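Long-range contacts in 2-oxoglutarate carboxylase small subunit (Hydrogenobacter thermophilus, PDB 7KCT), which belongs to the biotin carboxylase family, with an ATP-grasp domain, and binds ADP, bicarbonate and magnesium as a two-chain assembly: residues Q36-Y41 with E56-G61; I22-I27 with T47-K52; F11-V16 with L79-E84; T109-H114 with W319-A324. One frame throughout, in Å; residues are numbered along the deposited sequence.

Contact 1 of 4, residues Q36-Y41 with E56-G61; sequences QTVAIY and EAYMIG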
loop_
_atom_site.group_PDB
_atom_site.type_symbol
_atom_site.label_atom_id
_atom_site.label_comp_id
_atom_site.label_asym_id
_atom_site.label_seq_id
_atom_site.Cartn_x
_atom_site.Cartn_y
_atom_site.Cartn_z
ATOM N N GLN A 36 5.346 -19.556 -12.863
ATOM C CA GLN A 36 4.665 -20.504 -11.989
ATOM C C GLN A 36 5.466 -20.679 -10.713
ATOM O O GLN A 36 6.696 -20.631 -10.731
ATOM C CB GLN A 36 4.528 -21.855 -12.705
ATOM C CG GLN A 36 3.627 -21.710 -13.948
ATOM C CD GLN A 36 3.697 -22.857 -14.915
ATOM O OE1 GLN A 36 4.378 -23.843 -14.677
ATOM N NE2 GLN A 36 2.958 -22.747 -16.020
ATOM N N THR A 37 4.781 -20.949 -9.611
ATOM C CA THR A 37 5.450 -20.978 -8.313
ATOM C C THR A 37 5.193 -22.312 -7.614
ATOM O O THR A 37 4.123 -22.931 -7.761
ATOM C CB THR A 37 4.968 -19.856 -7.380
ATOM O OG1 THR A 37 3.551 -19.995 -7.214
ATOM C CG2 THR A 37 5.292 -18.466 -7.926
ATOM N N VAL A 38 6.181 -22.724 -6.824
ATOM C CA VAL A 38 6.176 -23.954 -6.048
ATOM C C VAL A 38 6.445 -23.575 -4.613
ATOM O O VAL A 38 7.453 -22.910 -4.333
ATOM C CB VAL A 38 7.266 -24.950 -6.497
ATOM C CG1 VAL A 38 7.172 -26.237 -5.710
ATOM C CG2 VAL A 38 7.190 -25.265 -8.000
ATOM N N ALA A 39 5.571 -23.998 -3.706
ATOM C CA ALA A 39 5.802 -23.783 -2.281
ATOM C C ALA A 39 6.148 -25.086 -1.567
ATOM O O ALA A 39 5.830 -26.190 -2.029
ATOM C CB ALA A 39 4.568 -23.121 -1.647
ATOM N N ILE A 40 6.824 -24.953 -0.419
ATOM C CA ILE A 40 7.082 -26.105 0.449
ATOM C C ILE A 40 6.551 -25.763 1.829
ATOM O O ILE A 40 6.489 -24.590 2.204
ATOM C CB ILE A 40 8.583 -26.493 0.524
ATOM C CG1 ILE A 40 9.454 -25.318 0.990
ATOM C CG2 ILE A 40 9.076 -27.024 -0.818
ATOM C CD1 ILE A 40 10.936 -25.663 1.247
ATOM N N TYR A 41 6.161 -26.788 2.594
ATOM C CA TYR A 41 5.628 -26.498 3.905
ATOM C C TYR A 41 5.692 -27.718 4.798
ATOM O O TYR A 41 5.807 -28.854 4.332
ATOM C CB TYR A 41 4.168 -25.980 3.853
ATOM C CG TYR A 41 3.164 -26.960 3.314
ATOM C CD1 TYR A 41 3.069 -27.208 1.955
ATOM C CD2 TYR A 41 2.270 -27.615 4.164
ATOM C CE1 TYR A 41 2.166 -28.116 1.454
ATOM C CE2 TYR A 41 1.345 -28.520 3.666
ATOM C CZ TYR A 41 1.324 -28.774 2.322
ATOM O OH TYR A 41 0.418 -29.623 1.808
ATOM N N GLU A 56 1.459 -24.640 -6.814
ATOM C CA GLU A 56 1.528 -26.001 -6.277
ATOM C C GLU A 56 2.357 -25.978 -5.013
ATOM O O GLU A 56 3.238 -25.133 -4.860
ATOM C CB GLU A 56 2.134 -26.972 -7.297
ATOM C CG GLU A 56 3.563 -26.731 -7.662
ATOM C CD GLU A 56 4.050 -27.464 -8.931
ATOM O OE1 GLU A 56 4.068 -28.710 -8.959
ATOM O OE2 GLU A 56 4.494 -26.779 -9.883
ATOM N N ALA A 57 2.068 -26.891 -4.094
ATOM C CA ALA A 57 2.811 -26.874 -2.839
ATOM C C ALA A 57 2.977 -28.297 -2.354
ATOM O O ALA A 57 2.108 -29.150 -2.603
ATOM C CB ALA A 57 2.150 -26.005 -1.770
ATOM N N TYR A 58 4.114 -28.547 -1.686
ATOM C CA TYR A 58 4.562 -29.887 -1.268
ATOM C C TYR A 58 4.862 -29.915 0.223
ATOM O O TYR A 58 5.751 -29.187 0.675
ATOM C CB TYR A 58 5.821 -30.328 -2.054
ATOM C CG TYR A 58 5.465 -30.520 -3.480
ATOM C CD1 TYR A 58 4.911 -31.728 -3.924
ATOM C CD2 TYR A 58 5.533 -29.463 -4.358
ATOM C CE1 TYR A 58 4.485 -31.883 -5.246
ATOM C CE2 TYR A 58 5.084 -29.608 -5.684
ATOM C CZ TYR A 58 4.563 -30.808 -6.110
ATOM O OH TYR A 58 4.166 -30.942 -7.422
ATOM N N MET A 59 4.229 -30.851 0.947
ATOM C CA MET A 59 4.476 -31.033 2.372
ATOM C C MET A 59 5.712 -31.903 2.497
ATOM O O MET A 59 5.654 -33.037 2.037
ATOM C CB MET A 59 3.293 -31.749 3.040
ATOM C CG MET A 59 3.461 -31.857 4.524
ATOM S SD MET A 59 2.344 -33.012 5.334
ATOM C CE MET A 59 0.655 -32.352 5.234
ATOM N N ILE A 60 6.795 -31.409 3.104
ATOM C CA ILE A 60 8.040 -32.173 3.240
ATOM C C ILE A 60 8.617 -31.936 4.629
ATOM O O ILE A 60 8.191 -31.029 5.346
ATOM C CB ILE A 60 9.091 -31.794 2.162
ATOM C CG1 ILE A 60 9.489 -30.338 2.309
ATOM C CG2 ILE A 60 8.568 -32.041 0.779
ATOM C CD1 ILE A 60 10.624 -29.900 1.396
ATOM N N GLY A 61 9.608 -32.734 4.985
ATOM C CA GLY A 61 10.437 -32.562 6.167
ATOM C C GLY A 61 9.983 -33.442 7.317
ATOM O O GLY A 61 8.800 -33.757 7.469
HETATM O O HOH W 1 4.015 -24.245 -10.290
HETATM O O HOH W 2 1.754 -32.102 -0.069
#
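Ala-39 and Ala-57 lie side by side where strands 36-41 and 56-59 run closest, their CB atoms 3.8 Å apart. The backbone ladder is tight here: Ala-39 N donates to Glu-56 O at 2.8 Å, in the carbonyl plane and nearly straight (168°), and Ala-39 O takes the N-H of Tyr-58. Tyr-41 N bonds to Tyr-58 O and Ile-60 N to Tyr-41 O. Packing is close here too: the Tyr-41 ring, its CG between the backbone N and the carbonyl carbon (chi1 64°), swings across the neighbouring strand, and Met-59 CB sits over one face, 4.0 Å from the Tyr-41 centroid, a CH-pi contact. On the opposite face Val-38 CG1 meets the edge of the Tyr-58 ring at CD2, 3.9 Å away. The two strands, parallel with their axes 22° apart, belong to a right-handed beta-alpha-beta unit whose connection is helix 49-53, in a Rossmann-like sheet where 56-59 is an outermost strand. The contact slackens at the Thr-37 end. The Glu-56 N to Thr-37 O bond is weak, at 3.3 Å, and a water donates to both Thr-37 O and Glu-56 OE2; the latter also pairs with Lys-13, while Tyr-58 OH donates to Glu-56 OE1.

Contact 2 of 4, residues I22-I27 with T47-K52; sequences IACRVI and TARHVK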
loop_
_atom_site.group_PDB
_atom_site.type_symbol
_atom_site.label_atom_id
_atom_site.label_comp_id
_atom_site.label_asym_id
_atom_site.label_seq_id
_atom_site.Cartn_x
_atom_site.Cartn_y
_atom_site.Cartn_z
ATOM N N ILE A 22 7.936 -13.563 3.584
ATOM C CA ILE A 22 8.911 -13.462 2.497
ATOM C C ILE A 22 8.542 -14.441 1.384
ATOM O O ILE A 22 8.764 -14.163 0.202
ATOM C CB ILE A 22 10.340 -13.664 3.057
ATOM C CG1 ILE A 22 11.390 -13.387 1.992
ATOM C CG2 ILE A 22 10.584 -15.098 3.577
ATOM C CD1 ILE A 22 11.384 -11.975 1.416
ATOM N N ALA A 23 7.980 -15.600 1.726
ATOM C CA ALA A 23 7.574 -16.490 0.653
ATOM C C ALA A 23 6.444 -15.837 -0.141
ATOM O O ALA A 23 6.465 -15.861 -1.382
ATOM C CB ALA A 23 7.190 -17.869 1.197
ATOM N N CYS A 24 5.530 -15.128 0.544
ATOM C CA CYS A 24 4.469 -14.420 -0.169
ATOM C C CYS A 24 5.018 -13.306 -1.042
ATOM O O CYS A 24 4.570 -13.129 -2.184
ATOM C CB CYS A 24 3.428 -13.874 0.815
ATOM S SG CYS A 24 2.500 -15.209 1.669
ATOM N N ARG A 25 5.982 -12.554 -0.527
ATOM C CA ARG A 25 6.640 -11.484 -1.278
ATOM C C ARG A 25 7.288 -11.998 -2.550
ATOM O O ARG A 25 7.187 -11.373 -3.619
ATOM C CB ARG A 25 7.677 -10.824 -0.355
ATOM C CG ARG A 25 8.652 -9.914 -1.074
ATOM C CD ARG A 25 8.000 -8.583 -1.368
ATOM N NE ARG A 25 8.848 -7.624 -2.071
ATOM C CZ ARG A 25 8.868 -7.456 -3.380
ATOM N NH1 ARG A 25 8.110 -8.220 -4.170
ATOM N NH2 ARG A 25 9.638 -6.495 -3.891
ATOM N N VAL A 26 7.986 -13.119 -2.463
ATOM C CA VAL A 26 8.593 -13.690 -3.656
ATOM C C VAL A 26 7.529 -14.232 -4.610
ATOM O O VAL A 26 7.628 -14.055 -5.830
ATOM C CB VAL A 26 9.606 -14.776 -3.243
ATOM C CG1 VAL A 26 10.114 -15.536 -4.456
ATOM C CG2 VAL A 26 10.792 -14.129 -2.442
ATOM N N ILE A 27 6.531 -14.954 -4.084
ATOM C CA ILE A 27 5.462 -15.478 -4.928
ATOM C C ILE A 27 4.794 -14.368 -5.710
ATOM O O ILE A 27 4.485 -14.531 -6.895
ATOM C CB ILE A 27 4.422 -16.282 -4.125
ATOM C CG1 ILE A 27 5.047 -17.575 -3.680
ATOM C CG2 ILE A 27 3.167 -16.545 -5.009
ATOM C CD1 ILE A 27 4.336 -18.291 -2.601
ATOM N N THR A 47 -2.367 -24.783 6.458
ATOM C CA THR A 47 -3.218 -23.687 6.048
ATOM C C THR A 47 -2.425 -22.411 5.759
ATOM O O THR A 47 -3.037 -21.370 5.591
ATOM C CB THR A 47 -4.264 -23.372 7.127
ATOM O OG1 THR A 47 -3.589 -22.942 8.322
ATOM C CG2 THR A 47 -5.095 -24.587 7.468
ATOM N N ALA A 48 -1.109 -22.484 5.636
ATOM C CA ALA A 48 -0.291 -21.287 5.446
ATOM C C ALA A 48 -0.704 -20.530 4.188
ATOM O O ALA A 48 -1.069 -21.126 3.169
ATOM C CB ALA A 48 1.188 -21.643 5.333
ATOM N N ARG A 49 -0.619 -19.206 4.273
ATOM C CA ARG A 49 -0.953 -18.350 3.137
ATOM C C ARG A 49 -0.027 -18.569 1.938
ATOM O O ARG A 49 -0.487 -18.537 0.786
ATOM C CB ARG A 49 -0.922 -16.899 3.597
ATOM C CG ARG A 49 -1.228 -15.935 2.512
ATOM C CD ARG A 49 -2.585 -16.179 1.877
ATOM N NE ARG A 49 -3.635 -16.471 2.860
ATOM C CZ ARG A 49 -4.889 -16.842 2.562
ATOM N NH1 ARG A 49 -5.294 -17.024 1.299
ATOM N NH2 ARG A 49 -5.733 -17.105 3.551
ATOM N N HIS A 50 1.286 -18.801 2.168
ATOM C CA HIS A 50 2.166 -19.015 1.025
ATOM C C HIS A 50 1.808 -20.282 0.267
ATOM O O HIS A 50 1.979 -20.327 -0.945
ATOM C CB HIS A 50 3.642 -19.034 1.454
ATOM C CG HIS A 50 4.107 -20.271 2.189
ATOM N ND1 HIS A 50 3.896 -20.475 3.536
ATOM C CD2 HIS A 50 4.880 -21.297 1.780
ATOM C CE1 HIS A 50 4.481 -21.599 3.910
ATOM N NE2 HIS A 50 5.122 -22.090 2.867
ATOM N N VAL A 51 1.282 -21.300 0.969
ATOM C CA VAL A 51 0.780 -22.523 0.333
ATOM C C VAL A 51 -0.462 -22.245 -0.517
ATOM O O VAL A 51 -0.597 -22.798 -1.605
ATOM C CB VAL A 51 0.515 -23.610 1.398
ATOM C CG1 VAL A 51 -0.226 -24.881 0.793
ATOM C CG2 VAL A 51 1.835 -23.966 2.104
ATOM N N LYS A 52 -1.380 -21.386 -0.050
ATOM C CA LYS A 52 -2.554 -21.054 -0.865
ATOM C C LYS A 52 -2.186 -20.226 -2.099
ATOM O O LYS A 52 -2.771 -20.414 -3.179
ATOM C CB LYS A 52 -3.579 -20.307 -0.014
ATOM C CG LYS A 52 -4.361 -21.204 0.938
ATOM C CD LYS A 52 -4.983 -20.407 2.108
ATOM C CE LYS A 52 -6.088 -21.216 2.819
ATOM N NZ LYS A 52 -7.412 -21.112 2.031
#
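Ala-23 is the first residue of helix 20-32 to meet helix 49-53: its CB points at His-50 and stops 3.7 Å from His-50 CB. The same methyl lies 4.0 Å from His-50 CG, approaching the imidazole obliquely. Ala-23 also packs against Val-16 of the central strand 13-16.

Cys-24 follows, with the closest backbone approach of the contact, Cys-24 CA lying 5.3 Å from His-50 CA. Its SG, beside the backbone N and anti to the carbonyl carbon (chi1 -66°), lies along the first turn of the partner helix, 3.8 Å from His-50 N and 3.9 Å from Arg-49 CG. Only the aliphatic root of Arg-49 takes part; its guanidinium leads off to a salt bridge with Glu-419 of the second subunit and a cation-pi contact with Tyr-367 of that subunit.

One turn after Ala-23, Ile-27 also points at the partner. Ile-27 CD1 reaches the backbone of His-50, 3.5 Å from His-50 O, and lies 4.2 Å from His-50 CB.

No hydrogen bond joins the two segments, so their association rests on van der Waals packing of methyl, methylene and sulfur groups against the side-chain root and backbone of His-50, with Arg-49 CG beside them. His-50 NE2 bonds to Ile-40 O of strand 36-41. This implies that the imidazole ties helix 49-53 to the sheet, while His-50 CB is the part that Ala-23, Cys-24 and Ile-27 all approach.

Contact 3 of 4, residues F11-V16 with L79-E84; sequences FKKVLV and LEVGAE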
loop_
_atom_site.group_PDB
_atom_site.type_symbol
_atom_site.label_atom_id
_atom_site.label_comp_id
_atom_site.label_asym_id
_atom_site.label_seq_id
_atom_site.Cartn_x
_atom_site.Cartn_y
_atom_site.Cartn_z
ATOM N N PHE A 11 12.471 -17.621 -16.327
ATOM C CA PHE A 11 12.127 -18.938 -15.832
ATOM C C PHE A 11 10.637 -19.253 -16.015
ATOM O O PHE A 11 9.813 -18.398 -15.892
ATOM C CB PHE A 11 12.410 -19.036 -14.338
ATOM C CG PHE A 11 13.763 -18.583 -13.940
ATOM C CD1 PHE A 11 14.854 -19.260 -14.340
ATOM C CD2 PHE A 11 13.917 -17.490 -13.166
ATOM C CE1 PHE A 11 16.092 -18.864 -13.971
ATOM C CE2 PHE A 11 15.150 -17.075 -12.799
ATOM C CZ PHE A 11 16.246 -17.761 -13.201
ATOM N N LYS A 12 10.305 -20.489 -16.302
ATOM C CA LYS A 12 8.942 -20.881 -16.396
ATOM C C LYS A 12 8.434 -21.209 -15.012
ATOM O O LYS A 12 7.304 -21.014 -14.747
ATOM C CB LYS A 12 8.788 -22.109 -17.259
ATOM C CG LYS A 12 8.728 -21.862 -18.745
ATOM C CD LYS A 12 9.106 -23.137 -19.478
ATOM C CE LYS A 12 9.271 -22.939 -20.972
ATOM N NZ LYS A 12 8.270 -23.742 -21.705
ATOM N N LYS A 13 9.282 -21.715 -14.138
ATOM C CA LYS A 13 8.844 -22.096 -12.815
ATOM C C LYS A 13 9.929 -21.853 -11.740
ATOM O O LYS A 13 11.059 -22.153 -11.972
ATOM C CB LYS A 13 8.436 -23.559 -12.812
ATOM C CG LYS A 13 7.886 -24.064 -11.505
ATOM C CD LYS A 13 7.533 -25.526 -11.535
ATOM C CE LYS A 13 6.420 -25.800 -12.507
ATOM N NZ LYS A 13 5.869 -27.138 -12.338
ATOM N N VAL A 14 9.550 -21.286 -10.594
ATOM C CA VAL A 14 10.474 -20.997 -9.498
ATOM C C VAL A 14 9.929 -21.675 -8.246
ATOM O O VAL A 14 8.735 -21.531 -7.922
ATOM C CB VAL A 14 10.625 -19.481 -9.251
ATOM C CG1 VAL A 14 11.407 -19.183 -7.949
ATOM C CG2 VAL A 14 11.229 -18.820 -10.424
ATOM N N LEU A 15 10.803 -22.370 -7.530
ATOM C CA LEU A 15 10.530 -22.884 -6.190
ATOM C C LEU A 15 11.030 -21.887 -5.128
ATOM O O LEU A 15 12.167 -21.381 -5.198
ATOM C CB LEU A 15 11.183 -24.249 -6.052
ATOM C CG LEU A 15 10.922 -25.041 -4.764
ATOM C CD1 LEU A 15 11.101 -26.566 -4.880
ATOM C CD2 LEU A 15 11.758 -24.562 -3.570
ATOM N N VAL A 16 10.156 -21.580 -4.164
ATOM C CA VAL A 16 10.427 -20.626 -3.093
ATOM C C VAL A 16 10.755 -21.463 -1.865
ATOM O O VAL A 16 9.882 -22.151 -1.333
ATOM C CB VAL A 16 9.205 -19.732 -2.854
ATOM C CG1 VAL A 16 9.493 -18.768 -1.775
ATOM C CG2 VAL A 16 8.779 -19.030 -4.179
ATOM N N LEU A 79 14.017 -30.403 -9.051
ATOM C CA LEU A 79 14.212 -31.204 -10.256
ATOM C C LEU A 79 12.953 -32.001 -10.636
ATOM O O LEU A 79 12.593 -32.062 -11.818
ATOM C CB LEU A 79 15.407 -32.139 -10.075
ATOM C CG LEU A 79 16.808 -31.527 -10.008
ATOM C CD1 LEU A 79 17.829 -32.642 -9.660
ATOM C CD2 LEU A 79 17.121 -30.824 -11.319
ATOM N N GLU A 80 12.294 -32.629 -9.660
ATOM C CA GLU A 80 11.121 -33.479 -9.933
ATOM C C GLU A 80 9.954 -32.705 -10.546
ATOM O O GLU A 80 9.170 -33.265 -11.328
ATOM C CB GLU A 80 10.642 -34.164 -8.629
ATOM C CG GLU A 80 11.655 -35.172 -8.017
ATOM C CD GLU A 80 11.506 -35.393 -6.490
ATOM O OE1 GLU A 80 10.588 -34.835 -5.842
ATOM O OE2 GLU A 80 12.349 -36.133 -5.927
ATOM N N VAL A 81 9.744 -31.450 -10.140
ATOM C CA VAL A 81 8.610 -30.682 -10.662
ATOM C C VAL A 81 8.991 -29.771 -11.814
ATOM O O VAL A 81 8.143 -29.027 -12.311
ATOM C CB VAL A 81 7.919 -29.865 -9.549
ATOM C CG1 VAL A 81 7.573 -30.759 -8.360
ATOM C CG2 VAL A 81 8.761 -28.707 -9.100
ATOM N N GLY A 82 10.238 -29.797 -12.248
ATOM C CA GLY A 82 10.686 -28.927 -13.313
ATOM C C GLY A 82 10.845 -27.452 -12.979
ATOM O O GLY A 82 10.741 -26.619 -13.883
ATOM N N ALA A 83 11.108 -27.100 -11.708
ATOM C CA ALA A 83 11.480 -25.732 -11.376
ATOM C C ALA A 83 12.886 -25.458 -11.895
ATOM O O ALA A 83 13.803 -26.240 -11.654
ATOM C CB ALA A 83 11.421 -25.480 -9.857
ATOM N N GLU A 84 13.073 -24.323 -12.560
ATOM C CA GLU A 84 14.369 -23.977 -13.120
ATOM C C GLU A 84 15.234 -23.179 -12.152
ATOM O O GLU A 84 16.442 -23.026 -12.392
ATOM C CB GLU A 84 14.153 -23.217 -14.445
ATOM C CG GLU A 84 13.195 -24.004 -15.416
ATOM C CD GLU A 84 12.758 -23.248 -16.686
ATOM O OE1 GLU A 84 12.628 -22.011 -16.640
ATOM O OE2 GLU A 84 12.511 -23.912 -17.728
#
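Glu-84 and Lys-13 are joined by one backbone bond, Glu-84 N donating to Lys-13 O at 3.0 Å, where the chain leaves helix 71-81 and enters the parallel sheet of this Rossmann-like domain beside strand 13-16. The carboxylate of Glu-84 turns back to the residue just before that strand: OE1 accepts Lys-12 N at 2.8 Å, the N-H pointing almost straight at it (164°) but from above the carboxylate plane, 50° out of it. Glu-84 CB rests 4.0 Å from Phe-11 CD1, coming at the ring obliquely. Deeper in, Ala-83 CB packs on Leu-15 CB at 4.0 Å, and Leu-15 continues into the face of helix 71-81 formed by Ile-74, Leu-77 and Ala-78.

The turn that sets these positions is a Schellman motif: Gly-82 leaves the helix with positive phi, after which the chain turns toward strand 13-16, bringing Ala-83 to Leu-15 and Glu-84 N to Lys-13 O. Lys-13 reaches over this turn. Its chain starts with CG anti to N (chi1 -177°), passes Ala-83 with its methylenes, and bends at chi3. The ammonium also forms a salt bridge with Glu-56, and across the contact Lys-13 NZ donates to Val-81 O, 3.0 Å away.

Contact 4 of 4, residues T109-H114 with W319-A324; sequences TFIGPH and WQIRIA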
loop_
_atom_site.group_PDB
_atom_site.type_symbol
_atom_site.label_atom_id
_atom_site.label_comp_id
_atom_site.label_asym_id
_atom_site.label_seq_id
_atom_site.Cartn_x
_atom_site.Cartn_y
_atom_site.Cartn_z
ATOM N N THR A 109 19.083 -22.894 -11.031
ATOM C CA THR A 109 19.625 -21.555 -10.783
ATOM C C THR A 109 19.268 -21.098 -9.350
ATOM O O THR A 109 18.085 -20.970 -8.986
ATOM C CB THR A 109 19.111 -20.561 -11.833
ATOM O OG1 THR A 109 19.511 -20.964 -13.151
ATOM C CG2 THR A 109 19.666 -19.154 -11.633
ATOM N N PHE A 110 20.292 -20.876 -8.532
ATOM C CA PHE A 110 20.137 -20.252 -7.208
ATOM C C PHE A 110 19.963 -18.742 -7.403
ATOM O O PHE A 110 20.821 -18.101 -8.019
ATOM C CB PHE A 110 21.362 -20.600 -6.348
ATOM C CG PHE A 110 21.293 -20.088 -4.922
ATOM C CD1 PHE A 110 20.617 -20.808 -3.968
ATOM C CD2 PHE A 110 21.937 -18.906 -4.541
ATOM C CE1 PHE A 110 20.545 -20.360 -2.657
ATOM C CE2 PHE A 110 21.852 -18.434 -3.221
ATOM C CZ PHE A 110 21.152 -19.149 -2.294
ATOM N N ILE A 111 18.857 -18.169 -6.900
ATOM C CA ILE A 111 18.568 -16.728 -7.038
ATOM C C ILE A 111 19.257 -16.028 -5.864
ATOM O O ILE A 111 18.698 -15.872 -4.758
ATOM C CB ILE A 111 17.061 -16.449 -7.095
ATOM C CG1 ILE A 111 16.457 -17.140 -8.329
ATOM C CG2 ILE A 111 16.770 -14.950 -7.104
ATOM C CD1 ILE A 111 14.925 -17.194 -8.324
ATOM N N GLY A 112 20.484 -15.597 -6.109
ATOM C CA GLY A 112 21.388 -15.127 -5.083
ATOM C C GLY A 112 22.769 -14.966 -5.694
ATOM O O GLY A 112 22.936 -15.121 -6.908
ATOM N N PRO A 113 23.768 -14.584 -4.898
ATOM C CA PRO A 113 25.115 -14.376 -5.455
ATOM C C PRO A 113 25.780 -15.739 -5.645
ATOM O O PRO A 113 25.293 -16.767 -5.191
ATOM C CB PRO A 113 25.816 -13.490 -4.400
ATOM C CG PRO A 113 25.143 -13.838 -3.109
ATOM C CD PRO A 113 23.679 -14.184 -3.479
ATOM N N HIS A 114 26.910 -15.751 -6.335
ATOM C CA HIS A 114 27.622 -17.013 -6.505
ATOM C C HIS A 114 27.924 -17.691 -5.178
ATOM O O HIS A 114 28.283 -17.045 -4.189
ATOM C CB HIS A 114 28.912 -16.753 -7.292
ATOM C CG HIS A 114 29.503 -17.988 -7.870
ATOM N ND1 HIS A 114 30.270 -18.849 -7.124
ATOM C CD2 HIS A 114 29.272 -18.613 -9.043
ATOM C CE1 HIS A 114 30.606 -19.887 -7.866
ATOM N NE2 HIS A 114 29.980 -19.788 -9.021
ATOM N N TRP A 319 13.982 -7.731 -9.326
ATOM C CA TRP A 319 15.301 -7.636 -9.957
ATOM C C TRP A 319 16.169 -8.837 -9.610
ATOM O O TRP A 319 16.901 -9.337 -10.475
ATOM C CB TRP A 319 16.013 -6.300 -9.583
ATOM C CG TRP A 319 15.598 -5.262 -10.563
ATOM C CD1 TRP A 319 14.791 -4.179 -10.334
ATOM C CD2 TRP A 319 15.902 -5.242 -11.972
ATOM N NE1 TRP A 319 14.553 -3.520 -11.508
ATOM C CE2 TRP A 319 15.254 -4.122 -12.520
ATOM C CE3 TRP A 319 16.694 -6.044 -12.810
ATOM C CZ2 TRP A 319 15.349 -3.791 -13.883
ATOM C CZ3 TRP A 319 16.798 -5.709 -14.150
ATOM C CH2 TRP A 319 16.125 -4.597 -14.675
ATOM N N GLN A 320 16.120 -9.327 -8.366
ATOM C CA GLN A 320 16.821 -10.567 -8.073
ATOM C C GLN A 320 16.490 -11.617 -9.129
ATOM O O GLN A 320 17.369 -12.299 -9.651
ATOM C CB GLN A 320 16.457 -11.085 -6.678
ATOM C CG GLN A 320 17.256 -10.537 -5.487
ATOM C CD GLN A 320 16.798 -11.169 -4.196
ATOM O OE1 GLN A 320 15.610 -11.082 -3.825
ATOM N NE2 GLN A 320 17.692 -11.896 -3.557
ATOM N N ILE A 321 15.204 -11.780 -9.421
ATOM C CA ILE A 321 14.770 -12.865 -10.285
ATOM C C ILE A 321 15.209 -12.614 -11.718
ATOM O O ILE A 321 15.677 -13.518 -12.394
ATOM C CB ILE A 321 13.245 -13.027 -10.186
ATOM C CG1 ILE A 321 12.881 -13.498 -8.772
ATOM C CG2 ILE A 321 12.767 -14.058 -11.212
ATOM C CD1 ILE A 321 11.462 -13.281 -8.417
ATOM N N ARG A 322 15.087 -11.385 -12.193
ATOM C CA ARG A 322 15.547 -11.048 -13.528
ATOM C C ARG A 322 17.054 -11.231 -13.680
ATOM O O ARG A 322 17.530 -11.647 -14.745
ATOM C CB ARG A 322 15.186 -9.610 -13.837
ATOM C CG ARG A 322 13.759 -9.338 -14.141
ATOM C CD ARG A 322 13.517 -7.813 -14.201
ATOM N NE ARG A 322 12.278 -7.613 -14.894
ATOM C CZ ARG A 322 11.331 -6.752 -14.549
ATOM N NH1 ARG A 322 11.474 -5.948 -13.490
ATOM N NH2 ARG A 322 10.212 -6.716 -15.276
ATOM N N ILE A 323 17.821 -10.787 -12.679
ATOM C CA ILE A 323 19.269 -10.922 -12.692
ATOM C C ILE A 323 19.655 -12.382 -12.759
ATOM O O ILE A 323 20.555 -12.768 -13.503
ATOM C CB ILE A 323 19.872 -10.240 -11.443
ATOM C CG1 ILE A 323 19.962 -8.745 -11.590
ATOM C CG2 ILE A 323 21.240 -10.791 -11.112
ATOM C CD1 ILE A 323 20.101 -8.040 -10.236
ATOM N N ALA A 324 18.966 -13.228 -11.993
ATOM C CA ALA A 324 19.300 -14.646 -11.986
ATOM C C ALA A 324 19.007 -15.295 -13.342
ATOM O O ALA A 324 19.704 -16.234 -13.734
ATOM C CB ALA A 324 18.524 -15.364 -10.883
#
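The torsions of Ile-111 divide its two branches between different parts of helix 316-324. With chi1 at -62°, CG1 stands beside the backbone N and CG2 beside the carbonyl carbon. Ile-111 CG1 meets Ala-324 CB at 3.7 Å. Ile-111 CG2 lies 3.7 Å from Gln-320 O and 3.9 Å from Gln-320 CB. Chi2 near 167° extends the longer branch, and Ile-111 CD1 finishes 4.2 Å from Ile-321 CG1. One isoleucine thus touches three residues spread over slightly more than one helical turn. Thr-109 supports the same alanine from a second direction: its chi1 of -60° sends CG2 beside the carbonyl carbon, to within 3.6 Å of Ala-324 O and 4.0 Å of Ala-324 CB.

The segments share no hydrogen bond, and the contact is a buried apolar seam. Polar groups at its border have partners elsewhere: Ala-324 O accepts from Lys-225, and Gln-320 OE1 bonds to His-87.

The seam joins the N-terminal biotin carboxylase domain to the ATP-grasp region, with the side chain of Gln-320 about 11 Å from a bound ADP. Strand 109-110, outermost in the parallel sheet, is bonded through Thr-109 to neighbouring strand 85-87, and Ile-111 packs on Ala-85 and His-87. Helix 316-324 is placed between this sheet edge and strand 278-286, where Gln-320 touches Ser-278 and Ala-279.

Contacts 1, 3 and 4 all reach one parallel sheet, ordered 56-59, 36-41, 13-16, 85-87, 109-110, and contact 2 packs two helices beside it. Contacts 1 and 2 have centres 10 Å apart and their segments alternate along the chain; both fall between the two halves of contact 3, whose centre is 11 Å from that of contact 1 and 16 Å from that of contact 2. Contact 4 comes later, 20 Å from contact 1 between centres, and bridges over 200 residues to the ATP-grasp region. Phe-11 of contact 3 touches Thr-109, Ile-321 and Ala-324. The first three thus lie within the N-terminal domain, tying its strands and helices together; contact 4 docks its far edge onto the next.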